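Local structure of putative oxidoreductase (3L6D) at residues Gln26-Leu29 and Lys30-Lys33; Gly18-Gly21 and Thr22-Ala25; His77-His80 and Glu81-Met85. The protein is probably an NADP-dependent oxidoreductase, with a Rossmann-type nucleotide-binding domain joined to a helical domain like that of reductive aminases. All coordinates share one frame; numbering follows the deposited sequence.

Contact 1: residues Gln26-Leu29 and Lys30-Lys33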
loop_
_atom_site.group_PDB
_atom_site.type_symbol
_atom_site.label_atom_id
_atom_site.label_comp_id
_atom_site.label_asym_id
_atom_site.label_seq_id
_atom_site.Cartn_x
_atom_site.Cartn_y
_atom_site.Cartn_z
ATOM N N GLN B 26 -16.479 4.951 -24.876
ATOM C CA GLN B 26 -17.764 4.585 -24.244
ATOM C C GLN B 26 -18.077 5.479 -23.073
ATOM O O GLN B 26 -19.213 5.958 -22.921
ATOM C CB GLN B 26 -17.732 3.119 -23.769
ATOM C CG GLN B 26 -17.742 2.088 -24.881
ATOM C CD GLN B 26 -17.528 0.652 -24.373
ATOM O OE1 GLN B 26 -18.161 -0.296 -24.866
ATOM N NE2 GLN B 26 -16.645 0.483 -23.391
ATOM N N VAL B 27 -17.069 5.721 -22.227
ATOM C CA VAL B 27 -17.254 6.573 -21.041
ATOM C C VAL B 27 -17.694 7.980 -21.470
ATOM O O VAL B 27 -18.707 8.539 -20.963
ATOM C CB VAL B 27 -15.953 6.570 -20.140
ATOM C CG1 VAL B 27 -15.818 7.826 -19.298
ATOM C CG2 VAL B 27 -15.971 5.340 -19.238
ATOM N N LEU B 28 -16.971 8.530 -22.438
ATOM C CA LEU B 28 -17.303 9.850 -22.953
ATOM C C LEU B 28 -18.705 9.894 -23.578
ATOM O O LEU B 28 -19.455 10.838 -23.299
ATOM C CB LEU B 28 -16.227 10.340 -23.936
ATOM C CG LEU B 28 -14.842 10.508 -23.320
ATOM C CD1 LEU B 28 -13.799 10.640 -24.469
ATOM C CD2 LEU B 28 -14.836 11.762 -22.394
ATOM N N LEU B 29 -19.089 8.867 -24.372
ATOM C CA LEU B 29 -20.479 8.800 -24.868
ATOM C C LEU B 29 -21.502 8.725 -23.743
ATOM O O LEU B 29 -22.544 9.406 -23.788
ATOM C CB LEU B 29 -20.714 7.599 -25.786
ATOM C CG LEU B 29 -20.110 7.605 -27.174
ATOM C CD1 LEU B 29 -20.122 6.154 -27.640
ATOM C CD2 LEU B 29 -20.948 8.524 -28.142
ATOM N N LYS B 30 -21.202 7.917 -22.731
ATOM C CA LYS B 30 -22.089 7.764 -21.574
ATOM C C LYS B 30 -22.288 9.091 -20.822
ATOM O O LYS B 30 -23.364 9.358 -20.308
ATOM C CB LYS B 30 -21.555 6.652 -20.647
ATOM C CG LYS B 30 -22.388 6.388 -19.400
ATOM C CD LYS B 30 -23.473 5.338 -19.663
ATOM C CE LYS B 30 -24.553 5.330 -18.543
ATOM N NZ LYS B 30 -23.935 5.227 -17.174
ATOM N N GLN B 31 -21.256 9.923 -20.791
ATOM C CA GLN B 31 -21.292 11.209 -20.128
ATOM C C GLN B 31 -22.000 12.281 -20.953
ATOM O O GLN B 31 -22.139 13.410 -20.495
ATOM C CB GLN B 31 -19.859 11.669 -19.788
ATOM C CG GLN B 31 -19.187 10.789 -18.706
ATOM C CD GLN B 31 -17.670 10.964 -18.652
ATOM O OE1 GLN B 31 -17.086 11.706 -19.449
ATOM N NE2 GLN B 31 -17.025 10.261 -17.726
ATOM N N GLY B 32 -22.433 11.942 -22.164
ATOM C CA GLY B 32 -23.104 12.918 -23.014
ATOM C C GLY B 32 -22.288 13.664 -24.069
ATOM O O GLY B 32 -22.824 14.552 -24.726
ATOM N N LYS B 33 -21.010 13.321 -24.251
ATOM C CA LYS B 33 -20.206 13.972 -25.296
ATOM C C LYS B 33 -20.594 13.419 -26.665
ATOM O O LYS B 33 -20.967 12.251 -26.793
ATOM C CB LYS B 33 -18.685 13.701 -25.089
ATOM C CG LYS B 33 -17.981 14.491 -23.944
ATOM C CD LYS B 33 -18.229 13.831 -22.567
ATOM C CE LYS B 33 -17.373 14.466 -21.445
ATOM N NZ LYS B 33 -17.945 14.146 -20.097
HETATM O O HOH W 1 -23.428 11.123 -25.832
#
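Val27 and Gln31, one helical turn apart, lie side by side and point the same way, with the methyl CG1 of Val27 3.1 Å from the amide nitrogen NE2 of Gln31. Val27 reaches it because CG1 stands anti to the backbone N (chi1 154°), beside the carbonyl carbon. The other end of the same amide faces Lys33: NZ donates to Gln31 OE1 over 2.7 Å, from above the carbonyl plane. To get there the lysine chain bends once, at chi2 (81°), and then runs extended past Leu28, its CE 3.8 Å from Leu28 CD2. With NE2 also bonded to the carbonyl oxygen of Gly159, the amide is held at both ends, which fixes its flip. Leu28 is buried against Leu156, Leu160 and Val35, while Leu29 packs on Ala51 and Val35.

Beneath these side chains the backbone closes the helix. Lys30 N and Gln31 N still make the regular bonds to Gln26 O and Val27 O. Beyond them the pattern changes: Lys33 N reaches back five residues to Leu28 O (3.1 Å), and Gly32 N bonds to Leu29 O (3.0 Å) from well above the carbonyl plane. A water donates to both Leu29 O and Lys33 O, tying the last turn to the departing chain. Gly32 leaves the helix with a positive phi of 96°. Positive phi and two bonds back into the last turn define a Schellman motif, here ending helix 19-30 just before strand 35-38 of the Rossmann-type domain.

Contact 2: residues Gly18-Gly21 and Thr22-Ala25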
loop_
_atom_site.group_PDB
_atom_site.type_symbol
_atom_site.label_atom_id
_atom_site.label_comp_id
_atom_site.label_asym_id
_atom_site.label_seq_id
_atom_site.Cartn_x
_atom_site.Cartn_y
_atom_site.Cartn_z
ATOM N N GLY B 18 -8.662 0.124 -29.474
ATOM C CA GLY B 18 -8.256 -1.047 -28.751
ATOM C C GLY B 18 -8.988 -0.937 -27.443
ATOM O O GLY B 18 -9.850 -0.114 -27.297
ATOM N N ALA B 19 -8.645 -1.772 -26.492
ATOM C CA ALA B 19 -9.399 -1.810 -25.224
ATOM C C ALA B 19 -9.508 -0.455 -24.507
ATOM O O ALA B 19 -10.586 -0.096 -24.011
ATOM C CB ALA B 19 -8.823 -2.872 -24.284
HETATM N N MSE B 20 -8.390 0.267 -24.422
HETATM C CA MSE B 20 -8.310 1.529 -23.683
HETATM C C MSE B 20 -9.063 2.657 -24.427
HETATM O O MSE B 20 -9.913 3.347 -23.840
HETATM C CB MSE B 20 -6.843 1.887 -23.434
HETATM C CG MSE B 20 -6.590 3.075 -22.519
HETATM SE SE MSE B 20 -7.571 3.142 -20.827
HETATM C CE MSE B 20 -6.301 2.265 -19.584
ATOM N N GLY B 21 -8.763 2.815 -25.711
ATOM C CA GLY B 21 -9.526 3.733 -26.548
ATOM C C GLY B 21 -11.017 3.412 -26.579
ATOM O O GLY B 21 -11.840 4.311 -26.464
ATOM N N THR B 22 -11.375 2.135 -26.710
ATOM C CA THR B 22 -12.792 1.751 -26.705
ATOM C C THR B 22 -13.445 2.184 -25.408
ATOM O O THR B 22 -14.533 2.786 -25.438
ATOM C CB THR B 22 -12.998 0.224 -26.953
ATOM O OG1 THR B 22 -12.464 -0.102 -28.236
ATOM C CG2 THR B 22 -14.497 -0.135 -26.933
ATOM N N ILE B 23 -12.798 1.925 -24.258
ATOM C CA ILE B 23 -13.450 2.336 -23.011
ATOM C C ILE B 23 -13.526 3.846 -22.847
ATOM O O ILE B 23 -14.497 4.363 -22.319
ATOM C CB ILE B 23 -12.956 1.631 -21.681
ATOM C CG1 ILE B 23 -14.027 1.790 -20.561
ATOM C CG2 ILE B 23 -11.730 2.262 -21.123
ATOM C CD1 ILE B 23 -15.190 0.843 -20.641
HETATM N N MSE B 24 -12.500 4.549 -23.289
HETATM C CA MSE B 24 -12.538 6.002 -23.233
HETATM C C MSE B 24 -13.712 6.550 -24.053
HETATM O O MSE B 24 -14.499 7.393 -23.564
HETATM C CB MSE B 24 -11.216 6.552 -23.723
HETATM C CG MSE B 24 -10.109 6.344 -22.707
HETATM SE SE MSE B 24 -8.456 7.140 -23.391
HETATM C CE MSE B 24 -7.318 7.118 -21.768
ATOM N N ALA B 25 -13.852 6.063 -25.279
ATOM C CA ALA B 25 -14.993 6.473 -26.118
ATOM C C ALA B 25 -16.334 6.154 -25.433
ATOM O O ALA B 25 -17.235 6.994 -25.433
ATOM C CB ALA B 25 -14.912 5.867 -27.524
#
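Met20 and Met24, both selenomethionine, meet at an oblique angle on one flank of the helix, the terminal CE of Met24 lying 4.1 Å from SE of Met20. Their shapes differ: Met24 is extended beyond CG, whereas Met20 is bent at chi2 (48°) and again at chi3. SE of Met20 also comes within 4.3 Å of the branch methyl CG2 of Ile23, a loose apolar approach roughly at right angles to the Met24 contact.

Thr22 turns its hydroxyl back toward the start of the helix. With OG1 anti to the carbonyl carbon (chi1 -61°), it donates to Gly18 O over 2.8 Å from above the carbonyl plane, while Thr22 N donates to the same oxygen at 2.8 Å, nearly along the C=O axis. Two bonds from one residue thus grip the carbonyl of the N-cap glycine. Ala25 N continues the regular pattern with a nearly straight bond (174°) to Gly21 O.

Gly18 and Gly21 fit a GxGxxG pattern, consistent with a dinucleotide-binding turn. The helix links strands 12-15 and 35-38 in a beta-alpha-beta unit; Thr22 and Ala25 face helix 42-50 through Leu48, and Met20 and Met24 rest on Ile127 of strand 121-128.

Contact 3: residues His77-His80 and Glu81-Met85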
loop_
_atom_site.group_PDB
_atom_site.type_symbol
_atom_site.label_atom_id
_atom_site.label_comp_id
_atom_site.label_asym_id
_atom_site.label_seq_id
_atom_site.Cartn_x
_atom_site.Cartn_y
_atom_site.Cartn_z
ATOM N N HIS B 77 5.587 3.783 -33.536
ATOM C CA HIS B 77 5.469 3.541 -34.989
ATOM C C HIS B 77 4.040 3.873 -35.474
ATOM O O HIS B 77 3.886 4.598 -36.470
ATOM C CB HIS B 77 5.813 2.092 -35.362
ATOM C CG HIS B 77 7.270 1.754 -35.243
ATOM N ND1 HIS B 77 8.266 2.527 -35.807
ATOM C CD2 HIS B 77 7.897 0.703 -34.659
ATOM C CE1 HIS B 77 9.443 1.970 -35.570
ATOM N NE2 HIS B 77 9.248 0.867 -34.869
ATOM N N ALA B 78 3.024 3.373 -34.752
ATOM C CA ALA B 78 1.604 3.600 -35.103
ATOM C C ALA B 78 1.211 5.104 -35.069
ATOM O O ALA B 78 0.427 5.580 -35.907
ATOM C CB ALA B 78 0.681 2.774 -34.199
ATOM N N THR B 79 1.780 5.844 -34.116
ATOM C CA THR B 79 1.501 7.290 -33.989
ATOM C C THR B 79 2.032 8.010 -35.224
ATOM O O THR B 79 1.333 8.839 -35.811
ATOM C CB THR B 79 2.139 7.876 -32.721
ATOM O OG1 THR B 79 1.667 7.162 -31.573
ATOM C CG2 THR B 79 1.808 9.375 -32.548
ATOM N N HIS B 80 3.255 7.682 -35.650
ATOM C CA HIS B 80 3.848 8.409 -36.771
ATOM C C HIS B 80 3.126 8.075 -38.057
ATOM O O HIS B 80 2.909 8.945 -38.881
ATOM C CB HIS B 80 5.345 8.155 -36.861
ATOM C CG HIS B 80 6.146 8.988 -35.910
ATOM N ND1 HIS B 80 6.631 10.238 -36.241
ATOM C CD2 HIS B 80 6.541 8.753 -34.634
ATOM C CE1 HIS B 80 7.305 10.730 -35.217
ATOM N NE2 HIS B 80 7.256 9.854 -34.223
ATOM N N GLU B 81 2.732 6.812 -38.210
ATOM C CA GLU B 81 1.948 6.356 -39.372
ATOM C C GLU B 81 0.604 7.126 -39.528
ATOM O O GLU B 81 0.263 7.634 -40.624
ATOM C CB GLU B 81 1.703 4.857 -39.250
ATOM C CG GLU B 81 0.782 4.285 -40.320
ATOM C CD GLU B 81 0.557 2.787 -40.169
ATOM O OE1 GLU B 81 0.560 2.271 -39.021
ATOM O OE2 GLU B 81 0.365 2.121 -41.220
ATOM N N VAL B 82 -0.139 7.216 -38.424
ATOM C CA VAL B 82 -1.366 8.009 -38.381
ATOM C C VAL B 82 -1.084 9.454 -38.816
ATOM O O VAL B 82 -1.785 9.989 -39.684
ATOM C CB VAL B 82 -2.035 7.950 -36.961
ATOM C CG1 VAL B 82 -3.015 9.092 -36.766
ATOM C CG2 VAL B 82 -2.732 6.614 -36.745
ATOM N N LEU B 83 -0.039 10.058 -38.249
ATOM C CA LEU B 83 0.305 11.461 -38.503
ATOM C C LEU B 83 0.827 11.723 -39.929
ATOM O O LEU B 83 0.797 12.864 -40.412
ATOM C CB LEU B 83 1.343 11.976 -37.487
ATOM C CG LEU B 83 0.976 12.514 -36.086
ATOM C CD1 LEU B 83 -0.366 13.268 -36.019
ATOM C CD2 LEU B 83 0.969 11.394 -35.138
ATOM N N GLY B 84 1.314 10.674 -40.583
ATOM C CA GLY B 84 1.860 10.795 -41.939
ATOM C C GLY B 84 0.813 10.624 -43.023
ATOM O O GLY B 84 1.079 10.892 -44.192
HETATM N N MSE B 85 -0.387 10.196 -42.640
HETATM C CA MSE B 85 -1.443 9.898 -43.623
HETATM C C MSE B 85 -1.879 11.121 -44.453
HETATM O O MSE B 85 -1.575 12.259 -44.077
HETATM C CB MSE B 85 -2.632 9.217 -42.941
HETATM C CG MSE B 85 -2.402 7.735 -42.714
HETATM SE SE MSE B 85 -3.741 6.909 -41.553
HETATM C CE MSE B 85 -4.028 5.299 -42.668
#
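Thr79 and Leu83 run side by side, four residues apart, and point the same way. The methyl CG2 of Thr79 sits 3.4 Å from CD2 of Leu83, tighter than normal van der Waals contact. Leu83 has an unusual chi2 of -34°, and its CD2 is modelled too near the backbone to be placed with confidence, so the closeness of this pair is doubtful. At chi1 -57° the OG1 of Thr79 lies beside the backbone N and bonds to Asp75 O, which puts CG2 on the side of the carbonyl carbon, facing Leu83.

Val82 CG2 lies 3.4 Å from Ala78 O. Here the helix lies against the Rossmann-type sheet, Val82 and Leu83 both touching Phe71 of strand 68-71, with helix 105-117 meeting His80 and Leu83 through Leu114.

Glu81 takes a fully extended chain, with CB 3.5 Å from His77 O; its carboxylate forms a long, weak ion pair with Arg40. Glu81 N makes the regular helix bond to His77 O, 3.0 Å, and Val82 N follows with a bond of 3.1 Å to Ala78 O. Near the end of the helix the bonding slackens: Gly84 N reaches His80 O at 2.9 Å, but its bent angle of 126° marks a weak bond.

The three contacts all belong to the Rossmann-type domain, which probably binds the nucleotide cofactor, and come along the chain in the order contact 2, contact 1, contact 3. Contacts 2 and 1 adjoin on helix 19-30, their centres about 12 Å apart: the first holds its start, near the glycine-rich turn, and the second its end, before strand 35-38. Contact 3 lies on helix 76-84, which follows strand 68-71. Its centre is about 19 Å from that of contact 2 and about 26 Å from that of contact 1, touching neither. Strand 12-15, which leads into helix 19-30, neighbours strand 68-71 in the parallel part of the sheet, so both helices follow central strands of the fold.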